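Local coordinates for protein D-alanyl-d-alanine carboxypeptidase DACD (Escherichia coli, PDB 5FSR) that removes the terminal D-alanine from the peptide stems of cell-wall precursors, acting as a penicillin-binding serine DD-carboxypeptidase in peptidoglycan synthesis, at residues Q148-E151 and M152-N155. Numbering follows the deposited sequence.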
loop_
_atom_site.group_PDB
_atom_site.type_symbol
_atom_site.label_atom_id
_atom_site.label_comp_id
_atom_site.label_asym_id
_atom_site.label_seq_id
_atom_site.Cartn_x
_atom_site.Cartn_y
_atom_site.Cartn_z
ATOM N N GLN A 148 22.590 -5.068 0.482
ATOM C CA GLN A 148 22.578 -3.749 -0.153
ATOM C C GLN A 148 21.171 -3.414 -0.555
ATOM O O GLN A 148 20.862 -2.274 -0.762
ATOM C CB GLN A 148 23.429 -3.714 -1.416
ATOM C CG GLN A 148 24.897 -4.019 -1.202
ATOM C CD GLN A 148 25.236 -5.459 -1.572
ATOM O OE1 GLN A 148 24.641 -6.406 -1.054
ATOM N NE2 GLN A 148 26.180 -5.621 -2.459
ATOM N N PHE A 149 20.359 -4.437 -0.759
ATOM C CA PHE A 149 18.971 -4.269 -1.126
ATOM C C PHE A 149 18.178 -3.802 0.100
ATOM O O PHE A 149 17.307 -2.946 -0.010
ATOM C CB PHE A 149 18.412 -5.588 -1.639
ATOM C CG PHE A 149 17.137 -5.434 -2.340
ATOM C CD1 PHE A 149 17.115 -5.091 -3.679
ATOM C CD2 PHE A 149 15.932 -5.580 -1.642
ATOM C CE1 PHE A 149 15.905 -4.903 -4.330
ATOM C CE2 PHE A 149 14.745 -5.424 -2.289
ATOM C CZ PHE A 149 14.731 -5.091 -3.639
ATOM N N VAL A 150 18.534 -4.361 1.257
ATOM C CA VAL A 150 17.955 -4.004 2.553
ATOM C C VAL A 150 18.388 -2.571 2.924
ATOM O O VAL A 150 17.676 -1.851 3.657
ATOM C CB VAL A 150 18.375 -5.013 3.652
ATOM C CG1 VAL A 150 17.742 -4.688 4.994
ATOM C CG2 VAL A 150 17.983 -6.443 3.251
ATOM N N GLU A 151 19.555 -2.170 2.433
ATOM C CA GLU A 151 20.015 -0.808 2.612
ATOM C C GLU A 151 19.075 0.105 1.851
ATOM O O GLU A 151 18.669 1.106 2.407
ATOM C CB GLU A 151 21.435 -0.624 2.119
ATOM C CG GLU A 151 22.236 0.431 2.861
ATOM C CD GLU A 151 23.735 0.138 2.809
ATOM O OE1 GLU A 151 24.176 -0.662 1.957
ATOM O OE2 GLU A 151 24.469 0.714 3.628
ATOM N N MET A 152 18.740 -0.264 0.611
ATOM C CA MET A 152 17.773 0.467 -0.207
ATOM C C MET A 152 16.359 0.426 0.351
ATOM O O MET A 152 15.633 1.397 0.229
ATOM C CB MET A 152 17.722 -0.077 -1.645
ATOM C CG MET A 152 19.010 0.020 -2.457
ATOM S SD MET A 152 18.840 -0.856 -4.009
ATOM C CE MET A 152 17.922 0.315 -5.004
ATOM N N MET A 153 15.947 -0.712 0.908
ATOM C CA MET A 153 14.642 -0.829 1.560
ATOM C C MET A 153 14.487 0.128 2.750
ATOM O O MET A 153 13.411 0.625 3.012
ATOM C CB MET A 153 14.405 -2.260 2.064
ATOM C CG MET A 153 14.233 -3.331 1.005
ATOM S SD MET A 153 14.218 -4.970 1.761
ATOM C CE MET A 153 12.518 -5.140 2.214
ATOM N N ASN A 154 15.576 0.312 3.488
ATOM C CA ASN A 154 15.639 1.212 4.638
ATOM C C ASN A 154 15.773 2.656 4.224
ATOM O O ASN A 154 15.176 3.530 4.882
ATOM C CB ASN A 154 16.716 0.772 5.639
ATOM C CG ASN A 154 16.316 -0.510 6.347
ATOM O OD1 ASN A 154 15.171 -0.871 6.291
ATOM N ND2 ASN A 154 17.246 -1.210 6.972
ATOM N N ASN A 155 16.475 2.909 3.122
ATOM C CA ASN A 155 16.503 4.248 2.516
ATOM C C ASN A 155 15.115 4.719 2.005
ATOM O O ASN A 155 14.809 5.905 2.074
ATOM C CB ASN A 155 17.518 4.329 1.373
ATOM C CG ASN A 155 18.949 4.110 1.838
ATOM O OD1 ASN A 155 19.285 4.353 2.988
ATOM N ND2 ASN A 155 19.795 3.632 0.934
HETATM O O HOH W 1 20.064 2.682 4.552
#
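Met-152 and Phe-149 meet one turn apart on helix 146-159. The backbone N of Met-152 donates to Gln-148 O over 3.2 Å, and its CG is set beside its own backbone N (chi1 -62°), which places CG off the oxygen end of that carbonyl, 3.4 Å from Gln-148 O. The sulfur ends 5.4 Å from the centroid of the Phe-149 ring, 41° off the ring normal. Met-153 reaches the same ring from another direction. Its N bonds to Phe-149 O at 2.8 Å, and its chain, extended to the sulfur and bent at chi3 (85°), brings SD to 3.9 Å from Phe-149 CD2, while CG packs against CD2 and CE2. Both sulfurs make oblique Met-aromatic contacts with this one ring, and Val-150 adds its CG2 near the second one. Val-73 of helix 66-79 and Ala-139 and Ile-142 of helix 132-143 also touch the ring, while Met-153 extends onto Thr-66 and Thr-70.

The N of Asn-154 bonds to Val-150 O, its side chain lying alongside that of Val-150 and pointing the same way, ND2 4.0 Å from CG1. The amide has its stronger partner elsewhere: OD1 accepts from the backbone N of Phe-167, tying the helix to the loop that holds Phe-167. At Asn-155 the backbone N bonds to Glu-151 O at 2.9 Å. That carbonyl also accepts from a water.

These i to i+4 bonds define an alpha-helix, amphipathic in that Phe-149, Val-150 and Met-153 are buried while Gln-148, Glu-151 and Asn-155 are exposed. It belongs to the DD-carboxypeptidase domain and packs against helix 66-79, which carries Lys-67, by similarity the proton acceptor, whose side chain lies about 7 Å from that of Met-153.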